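Cerato-platanin-like protein (PDB 3SUK) is a secreted fungal protein of the cerato-platanin family whose function is not established, probably acting outside the cell like its relatives. Local coordinates at residues A3-F8 with T110-S115; Y65-T70 with D98-G103; T11-S16 with N91-A96. All blocks are in the same frame, centred on the assembly; numbering follows the deposited sequence.

Contact 1 of 3, residues A3-F8 with T110-S115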
loop_
_atom_site.group_PDB
_atom_site.type_symbol
_atom_site.label_atom_id
_atom_site.label_comp_id
_atom_site.label_asym_id
_atom_site.label_seq_id
_atom_site.Cartn_x
_atom_site.Cartn_y
_atom_site.Cartn_z
ATOM N N ALA A 3 0.048 -16.609 -1.611
ATOM C CA ALA A 3 -0.819 -15.473 -1.450
ATOM C C ALA A 3 -0.440 -14.693 -0.185
ATOM O O ALA A 3 0.187 -15.222 0.700
ATOM C CB ALA A 3 -2.245 -15.932 -1.447
ATOM N N VAL A 4 -0.783 -13.414 -0.134
ATOM C CA VAL A 4 -0.604 -12.633 1.076
ATOM C C VAL A 4 -1.955 -12.045 1.459
ATOM O O VAL A 4 -2.786 -11.869 0.623
ATOM C CB VAL A 4 0.514 -11.547 0.948
ATOM C CG1 VAL A 4 1.741 -12.125 0.328
ATOM C CG2 VAL A 4 0.062 -10.374 0.185
ATOM N N GLN A 5 -2.150 -11.777 2.735
ATOM C CA GLN A 5 -3.473 -11.197 3.106
ATOM C C GLN A 5 -3.496 -9.677 2.855
ATOM O O GLN A 5 -2.486 -9.021 2.862
ATOM C CB GLN A 5 -3.853 -11.503 4.562
ATOM C CG GLN A 5 -4.075 -13.001 4.944
ATOM C CD GLN A 5 -5.021 -13.058 6.097
ATOM O OE1 GLN A 5 -4.715 -12.537 7.166
ATOM N NE2 GLN A 5 -6.254 -13.552 5.849
ATOM N N LEU A 6 -4.678 -9.202 2.507
ATOM C CA LEU A 6 -4.905 -7.790 2.266
ATOM C C LEU A 6 -6.202 -7.358 2.933
ATOM O O LEU A 6 -7.187 -7.999 2.756
ATOM C CB LEU A 6 -4.893 -7.478 0.758
ATOM C CG LEU A 6 -5.011 -5.989 0.416
ATOM C CD1 LEU A 6 -4.215 -5.666 -0.815
ATOM C CD2 LEU A 6 -6.438 -5.568 0.212
ATOM N N ARG A 7 -6.166 -6.217 3.611
ATOM C CA ARG A 7 -7.331 -5.599 4.235
ATOM C C ARG A 7 -7.166 -4.089 4.014
ATOM O O ARG A 7 -6.219 -3.661 3.405
ATOM C CB ARG A 7 -7.427 -5.919 5.733
ATOM C CG ARG A 7 -6.206 -5.482 6.478
ATOM C CD ARG A 7 -5.977 -6.147 7.873
ATOM N NE ARG A 7 -5.662 -7.577 7.875
ATOM C CZ ARG A 7 -4.675 -8.231 7.225
ATOM N NH1 ARG A 7 -3.768 -7.684 6.333
ATOM N NH2 ARG A 7 -4.636 -9.525 7.446
ATOM N N PHE A 8 -8.138 -3.323 4.462
ATOM C CA PHE A 8 -8.074 -1.890 4.292
ATOM C C PHE A 8 -8.029 -1.175 5.617
ATOM O O PHE A 8 -8.397 -1.682 6.644
ATOM C CB PHE A 8 -9.195 -1.347 3.372
ATOM C CG PHE A 8 -10.566 -1.336 4.003
ATOM C CD1 PHE A 8 -10.992 -0.274 4.781
ATOM C CD2 PHE A 8 -11.405 -2.376 3.813
ATOM C CE1 PHE A 8 -12.196 -0.264 5.340
ATOM C CE2 PHE A 8 -12.659 -2.348 4.359
ATOM C CZ PHE A 8 -13.042 -1.289 5.138
ATOM N N THR A 110 -11.362 -8.773 4.329
ATOM C CA THR A 110 -10.027 -9.360 4.194
ATOM C C THR A 110 -9.981 -10.368 3.030
ATOM O O THR A 110 -10.830 -11.200 2.931
ATOM C CB THR A 110 -9.653 -10.041 5.492
ATOM O OG1 THR A 110 -9.737 -9.094 6.539
ATOM C CG2 THR A 110 -8.240 -10.529 5.460
ATOM N N ILE A 111 -8.981 -10.270 2.182
ATOM C CA ILE A 111 -8.816 -11.133 1.027
ATOM C C ILE A 111 -7.382 -11.661 0.923
ATOM O O ILE A 111 -6.477 -11.178 1.580
ATOM C CB ILE A 111 -9.223 -10.432 -0.276
ATOM C CG1 ILE A 111 -8.237 -9.289 -0.566
ATOM C CG2 ILE A 111 -10.708 -10.033 -0.248
ATOM C CD1 ILE A 111 -8.463 -8.545 -1.836
ATOM N N ASP A 112 -7.201 -12.693 0.124
ATOM C CA ASP A 112 -5.881 -13.203 -0.210
ATOM C C ASP A 112 -5.518 -12.699 -1.601
ATOM O O ASP A 112 -6.254 -12.872 -2.497
ATOM C CB ASP A 112 -5.880 -14.729 -0.206
ATOM C CG ASP A 112 -5.992 -15.272 1.144
ATOM O OD1 ASP A 112 -5.542 -14.652 2.053
ATOM O OD2 ASP A 112 -6.538 -16.349 1.272
ATOM N N VAL A 113 -4.373 -12.063 -1.721
ATOM C CA VAL A 113 -3.943 -11.528 -3.002
ATOM C C VAL A 113 -2.620 -12.117 -3.435
ATOM O O VAL A 113 -1.977 -12.742 -2.682
ATOM C CB VAL A 113 -3.837 -9.985 -2.980
ATOM C CG1 VAL A 113 -5.186 -9.383 -2.619
ATOM C CG2 VAL A 113 -2.724 -9.481 -1.990
ATOM N N GLN A 114 -2.312 -11.965 -4.701
ATOM C CA GLN A 114 -0.997 -12.236 -5.203
ATOM C C GLN A 114 -0.224 -10.905 -5.266
ATOM O O GLN A 114 -0.747 -9.899 -5.640
ATOM C CB GLN A 114 -1.065 -12.905 -6.577
ATOM C CG GLN A 114 -1.550 -14.325 -6.539
ATOM C CD GLN A 114 -0.598 -15.256 -5.852
ATOM O OE1 GLN A 114 0.571 -15.251 -6.111
ATOM N NE2 GLN A 114 -1.117 -16.068 -4.966
ATOM N N SER A 115 0.997 -10.935 -4.793
ATOM C CA SER A 115 1.808 -9.739 -4.742
ATOM C C SER A 115 3.197 -10.034 -5.327
ATOM O O SER A 115 3.818 -11.028 -5.023
ATOM C CB SER A 115 1.924 -9.274 -3.285
ATOM O OG SER A 115 2.823 -8.183 -3.177
HETATM O O HOH W 1 -7.950 -8.835 8.635
#
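V4 O accepts the backbone N-H of V113 at 2.8 Å from V4 O to V113 N, a bond that runs almost straight (175°). The return bond, V4 N to V113 O, makes this a hydrogen-bonded antiparallel pair. Two residues along, L6 N meets I111 O at 2.8 Å, and I111 N donates to L6 O in return, so L6 and I111 form the second such pair. Between them Q5 faces D112 in a non-hydrogen-bonded pair, where Q5 CA approaches I111 O in a CA-H...O contact. The axes of the two strands make 128° between their N-to-C directions, a strongly twisted antiparallel pair. V4, L6, I111 and V113 share one face. There V4 CG2 comes to 3.6 Å from V113 CG2, the two valines meeting obliquely, while L6 CB lies over V113 CG1 (3.9 Å) and beside I111 CG1. L6 and I111 point the same way, and with CG anti to the backbone N (chi1 -175°) L6 brings CD2 alongside I111 CD1. M97 of helix 94-101 touches both. On the other face, in the conformer described, Q5 extends beside D112, with Q5 CG 3.6 Å from D112 OD1. Beyond them one water links R7 NE, to which it is an acceptor at 2.7 Å, with T110 OG1. L6, I111 and V113 are buried on the apolar face, Q5, R7, T110 and D112 lie on the other, and the 4-8/110-118 pairing joins the N- and C-terminal strands of the double-psi beta barrel of the cerato-platanins.

Contact 2 of 3, residues Y65-T70 with D98-G103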
loop_
_atom_site.group_PDB
_atom_site.type_symbol
_atom_site.label_atom_id
_atom_site.label_comp_id
_atom_site.label_asym_id
_atom_site.label_seq_id
_atom_site.Cartn_x
_atom_site.Cartn_y
_atom_site.Cartn_z
ATOM N N TYR A 65 4.710 -2.584 -5.315
ATOM C CA TYR A 65 4.166 -3.902 -5.506
ATOM C C TYR A 65 3.040 -3.899 -6.522
ATOM O O TYR A 65 2.169 -3.066 -6.479
ATOM C CB TYR A 65 3.611 -4.432 -4.189
ATOM C CG TYR A 65 4.622 -4.542 -3.094
ATOM C CD1 TYR A 65 4.850 -3.477 -2.249
ATOM C CD2 TYR A 65 5.345 -5.710 -2.894
ATOM C CE1 TYR A 65 5.741 -3.572 -1.230
ATOM C CE2 TYR A 65 6.266 -5.802 -1.890
ATOM C CZ TYR A 65 6.481 -4.723 -1.084
ATOM O OH TYR A 65 7.397 -4.802 -0.082
ATOM N N THR A 66 3.054 -4.881 -7.394
ATOM C CA THR A 66 1.934 -5.140 -8.271
ATOM C C THR A 66 1.124 -6.188 -7.551
ATOM O O THR A 66 1.587 -7.277 -7.302
ATOM C CB THR A 66 2.374 -5.661 -9.640
ATOM O OG1 THR A 66 3.092 -4.630 -10.307
ATOM C CG2 THR A 66 1.183 -6.017 -10.469
ATOM N N ILE A 67 -0.092 -5.803 -7.197
ATOM C CA ILE A 67 -1.010 -6.619 -6.398
ATOM C C ILE A 67 -2.166 -7.018 -7.296
ATOM O O ILE A 67 -2.742 -6.209 -7.922
ATOM C CB ILE A 67 -1.528 -5.853 -5.155
ATOM C CG1 ILE A 67 -0.358 -5.383 -4.253
ATOM C CG2 ILE A 67 -2.449 -6.737 -4.315
ATOM C CD1 ILE A 67 -0.751 -4.509 -3.171
ATOM N N SER A 68 -2.469 -8.310 -7.319
ATOM C CA SER A 68 -3.482 -8.931 -8.170
ATOM C C SER A 68 -4.521 -9.716 -7.374
ATOM O O SER A 68 -4.222 -10.312 -6.392
ATOM C CB SER A 68 -2.829 -9.918 -9.131
ATOM O OG SER A 68 -1.913 -9.232 -9.918
ATOM N N PHE A 69 -5.764 -9.621 -7.807
ATOM C CA PHE A 69 -6.890 -10.346 -7.204
ATOM C C PHE A 69 -7.899 -10.707 -8.275
ATOM O O PHE A 69 -8.279 -9.878 -9.033
ATOM C CB PHE A 69 -7.546 -9.510 -6.111
ATOM C CG PHE A 69 -8.599 -10.233 -5.305
ATOM C CD1 PHE A 69 -8.311 -11.333 -4.535
ATOM C CD2 PHE A 69 -9.864 -9.732 -5.263
ATOM C CE1 PHE A 69 -9.303 -11.957 -3.805
ATOM C CE2 PHE A 69 -10.822 -10.339 -4.499
ATOM C CZ PHE A 69 -10.528 -11.449 -3.799
ATOM N N THR A 70 -8.370 -11.949 -8.214
ATOM C CA THR A 70 -9.403 -12.447 -9.115
ATOM C C THR A 70 -10.735 -12.509 -8.375
ATOM O O THR A 70 -10.830 -13.111 -7.368
ATOM C CB THR A 70 -9.029 -13.842 -9.648
ATOM O OG1 THR A 70 -7.754 -13.767 -10.278
ATOM C CG2 THR A 70 -10.097 -14.288 -10.647
ATOM N N ASP A 98 -10.956 -1.191 -3.058
ATOM C CA ASP A 98 -12.124 -1.151 -3.914
ATOM C C ASP A 98 -11.756 -1.309 -5.397
ATOM O O ASP A 98 -12.427 -1.995 -6.106
ATOM C CB ASP A 98 -12.938 0.120 -3.658
ATOM C CG ASP A 98 -13.909 -0.021 -2.496
ATOM O OD1 ASP A 98 -14.510 -1.060 -2.348
ATOM O OD2 ASP A 98 -14.039 0.959 -1.742
ATOM N N GLU A 99 -10.684 -0.697 -5.822
ATOM C CA GLU A 99 -10.241 -0.829 -7.207
ATOM C C GLU A 99 -9.839 -2.287 -7.515
ATOM O O GLU A 99 -10.147 -2.816 -8.546
ATOM C CB GLU A 99 -9.113 0.141 -7.501
ATOM C CG GLU A 99 -9.560 1.578 -7.596
ATOM C CD GLU A 99 -8.379 2.501 -7.736
ATOM O OE1 GLU A 99 -7.661 2.341 -8.728
ATOM O OE2 GLU A 99 -8.224 3.419 -6.897
ATOM N N LEU A 100 -9.195 -2.926 -6.562
ATOM C CA LEU A 100 -8.737 -4.291 -6.658
ATOM C C LEU A 100 -9.866 -5.256 -6.764
ATOM O O LEU A 100 -9.688 -6.312 -7.267
ATOM C CB LEU A 100 -7.850 -4.621 -5.470
ATOM C CG LEU A 100 -6.921 -5.793 -5.554
ATOM C CD1 LEU A 100 -5.975 -5.694 -6.763
ATOM C CD2 LEU A 100 -6.099 -5.830 -4.313
ATOM N N THR A 101 -11.019 -4.908 -6.207
ATOM C CA THR A 101 -12.135 -5.814 -6.032
ATOM C C THR A 101 -13.441 -5.368 -6.735
ATOM O O THR A 101 -14.439 -5.924 -6.471
ATOM C CB THR A 101 -12.471 -6.031 -4.523
ATOM O OG1 THR A 101 -12.850 -4.779 -3.946
ATOM C CG2 THR A 101 -11.329 -6.572 -3.760
ATOM N N ASN A 102 -13.353 -4.416 -7.651
ATOM C CA ASN A 102 -14.500 -3.827 -8.331
ATOM C C ASN A 102 -15.524 -3.252 -7.355
ATOM O O ASN A 102 -16.663 -3.404 -7.543
ATOM C CB ASN A 102 -15.171 -4.831 -9.313
ATOM C CG ASN A 102 -16.118 -4.169 -10.285
ATOM O OD1 ASN A 102 -15.836 -3.149 -10.842
ATOM N ND2 ASN A 102 -17.219 -4.813 -10.521
ATOM N N GLY A 103 -15.034 -2.577 -6.313
ATOM C CA GLY A 103 -15.917 -1.941 -5.354
ATOM C C GLY A 103 -16.492 -2.802 -4.274
ATOM O O GLY A 103 -17.604 -2.551 -3.862
HETATM O O HOH W 2 -10.716 -8.506 -8.812
#
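L100 reaches out from the last turn of its helix to the strand, and each carbon beyond CB finds a partner. CB leads to CG, set anti to the backbone N (chi1 -161°), which brings L100 CG to 3.8 Å from F69 CB. From there the branches part: L100 CD1 turns to the strand backbone and rests 3.5 Å from I67 O, whereas L100 CD2 meets the I67 methyl CG2 at 3.8 Å, the two side chains crossing at about a right angle. L6 of strand 4-8 also touches L100, and V113 lies against I67, so the leucine belongs to the apolar cluster between helix and sheet. This is helix-on-sheet packing within the double-psi beta barrel fold: helix 94-101 lies against the strands, with alternate residues of strand 64-71, I67 and F69, directed at it. The ring of F69 extends past the leucine to the end of the helix. With its CG anti to the backbone N, F69 places CD2 3.8 Å from the T101 methyl CG2, which lies oblique to the ring, and L100 O sits at the ring edge, in its plane. T101 turns this methyl to the ring while its hydroxyl OG1 bonds back to M97 O inside the helix. No direct hydrogen bond joins the segments, but a water lies within hydrogen-bonding distance of F69 O (2.8 Å) and L100 O (2.9 Å). Behind T101 the helix closes in a Schellman motif, with positive phi at N102 (56°) and G103 N 2.7 Å from D98 O; T101 N is a second donor to D98 O.

Contact 3 of 3, residues T11-S16 with N91-A96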
loop_
_atom_site.group_PDB
_atom_site.type_symbol
_atom_site.label_atom_id
_atom_site.label_comp_id
_atom_site.label_asym_id
_atom_site.label_seq_id
_atom_site.Cartn_x
_atom_site.Cartn_y
_atom_site.Cartn_z
ATOM N N THR A 11 -7.098 5.144 7.383
ATOM C CA THR A 11 -6.029 6.113 7.664
ATOM C C THR A 11 -5.466 6.537 6.304
ATOM O O THR A 11 -5.311 7.686 6.038
ATOM C CB THR A 11 -4.896 5.381 8.474
ATOM O OG1 THR A 11 -5.369 5.108 9.793
ATOM C CG2 THR A 11 -3.688 6.227 8.568
ATOM N N TYR A 12 -5.244 5.596 5.399
ATOM C CA TYR A 12 -4.598 5.880 4.108
ATOM C C TYR A 12 -5.468 6.521 3.036
ATOM O O TYR A 12 -4.972 6.911 2.037
ATOM C CB TYR A 12 -3.902 4.602 3.567
ATOM C CG TYR A 12 -3.020 3.933 4.612
ATOM C CD1 TYR A 12 -1.977 4.619 5.226
ATOM C CD2 TYR A 12 -3.257 2.636 5.015
ATOM C CE1 TYR A 12 -1.188 4.005 6.195
ATOM C CE2 TYR A 12 -2.499 2.048 5.983
ATOM C CZ TYR A 12 -1.481 2.719 6.586
ATOM O OH TYR A 12 -0.714 2.126 7.553
ATOM N N ASP A 13 -6.763 6.558 3.280
ATOM C CA ASP A 13 -7.734 7.122 2.331
ATOM C C ASP A 13 -7.696 8.623 2.290
ATOM O O ASP A 13 -8.207 9.219 1.399
ATOM C CB ASP A 13 -9.155 6.639 2.617
ATOM C CG ASP A 13 -9.370 5.264 2.105
ATOM O OD1 ASP A 13 -9.427 5.140 0.884
ATOM O OD2 ASP A 13 -9.417 4.372 2.895
ATOM N N ASN A 14 -7.051 9.186 3.278
ATOM C CA ASN A 14 -7.035 10.633 3.456
ATOM C C ASN A 14 -5.726 11.245 2.904
ATOM O O ASN A 14 -4.682 11.109 3.477
ATOM C CB ASN A 14 -7.294 10.942 4.973
ATOM C CG ASN A 14 -8.698 10.389 5.505
ATOM O OD1 ASN A 14 -9.742 10.920 5.180
ATOM N ND2 ASN A 14 -8.670 9.334 6.284
ATOM N N ALA A 15 -5.845 11.977 1.797
ATOM C CA ALA A 15 -4.703 12.548 1.059
ATOM C C ALA A 15 -3.831 13.464 1.891
ATOM O O ALA A 15 -2.660 13.574 1.661
ATOM C CB ALA A 15 -5.170 13.329 -0.179
ATOM N N SER A 16 -4.447 14.134 2.840
ATOM C CA SER A 16 -3.741 15.140 3.602
ATOM C C SER A 16 -2.977 14.553 4.792
ATOM O O SER A 16 -2.302 15.245 5.489
ATOM C CB SER A 16 -4.718 16.226 4.067
ATOM O OG SER A 16 -5.581 15.716 5.024
ATOM N N ASN A 91 -2.107 -3.634 4.595
ATOM C CA ASN A 91 -3.246 -2.821 4.970
ATOM C C ASN A 91 -3.260 -1.577 4.065
ATOM O O ASN A 91 -2.458 -0.738 4.185
ATOM C CB ASN A 91 -3.156 -2.328 6.421
ATOM C CG ASN A 91 -2.838 -3.410 7.431
ATOM O OD1 ASN A 91 -3.135 -4.555 7.284
ATOM N ND2 ASN A 91 -2.214 -2.983 8.479
ATOM N N VAL A 92 -4.252 -1.510 3.194
ATOM C CA VAL A 92 -4.283 -0.493 2.142
ATOM C C VAL A 92 -5.444 0.481 2.250
ATOM O O VAL A 92 -6.356 0.260 2.939
ATOM C CB VAL A 92 -4.247 -1.137 0.704
ATOM C CG1 VAL A 92 -3.028 -2.101 0.606
ATOM C CG2 VAL A 92 -5.584 -1.822 0.348
ATOM N N ALA A 93 -5.366 1.574 1.506
ATOM C CA ALA A 93 -6.491 2.510 1.498
ATOM C C ALA A 93 -7.721 1.750 0.998
ATOM O O ALA A 93 -7.638 0.936 0.134
ATOM C CB ALA A 93 -6.178 3.696 0.586
ATOM N N GLN A 94 -8.873 2.075 1.547
ATOM C CA GLN A 94 -10.075 1.420 1.091
ATOM C C GLN A 94 -10.208 1.644 -0.428
ATOM O O GLN A 94 -10.589 0.753 -1.145
ATOM C CB GLN A 94 -11.309 2.003 1.809
ATOM C CG GLN A 94 -12.584 1.246 1.435
ATOM C CD GLN A 94 -13.821 1.949 1.967
ATOM O OE1 GLN A 94 -13.850 2.368 3.082
ATOM N NE2 GLN A 94 -14.862 2.009 1.144
ATOM N N ALA A 95 -9.882 2.814 -0.910
ATOM C CA ALA A 95 -10.073 3.094 -2.319
ATOM C C ALA A 95 -9.267 2.120 -3.190
ATOM O O ALA A 95 -9.754 1.669 -4.226
ATOM C CB ALA A 95 -9.711 4.507 -2.610
ATOM N N ALA A 96 -8.071 1.790 -2.744
ATOM C CA ALA A 96 -7.241 0.824 -3.415
ATOM C C ALA A 96 -7.829 -0.571 -3.398
ATOM O O ALA A 96 -7.808 -1.226 -4.390
ATOM C CB ALA A 96 -5.853 0.807 -2.830
HETATM O O HOH W 3 -2.107 0.036 8.908
#
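Y12 lays its CB over the A93 methyl, 3.9 Å from Y12 CB to A93 CB, and carries its ring along the backbone of N91 and V92. Y12 CE2 comes to 3.3 Å from N91 O, which stands oblique to the ring, while the V92 carbonyl carbon lies near the ring plane at its edge. At the far end a water donates to Y12 OH and accepts from N91 ND2; the hydroxyl also bonds D84. D13 grips the start of the helix with both carboxylate oxygens. Its CG is anti to the carbonyl carbon (chi1 -79°), which swings the group over the first turn: D13 OD2 takes Q94 N at 2.7 Å, on its syn side and 17° out of the carboxylate plane, and D13 OD1 takes A95 N at 3.0 Å through its syn lone pair. A93, at the N-cap position, has no polar side chain for this; D13 supplies the acceptors, its charge probably favoured by the helix start. N10 gives OD2 a further bond and also reaches Q94 OE1. An alanine in place of D13 would remove both oxygens and would probably leave the Q94 and A95 N-H groups without these acceptors. The loop after strand 4-8 binds to the junction where strand 90-92 turns into helix 94-101, with Y12 also against I47 and A49 of strand 47-50.

Overall arrangement
All three contacts reach the same sheet of the double-psi barrel; contacts 2 and 3 also use helix 94-101, near its two ends. Contacts 1 and 2, about 9 Å apart between centres, lie on neighbouring strands: Q114 O receives a probable hydrogen bond from S68 N at 2.9 Å, and D112 O packs on F69 CD1. Contact 3, whose centre is about 16 Å from that of contact 1, joins it where strands 4-8 and 90-92 run side by side, with R7 O and V92 N 2.9 Å apart, again a probable hydrogen bond. The centres of contacts 2 and 3 are about 14 Å apart; their segments adjoin in sequence without another touch. Along the chain, contact 1 encloses the other two, whose segments alternate.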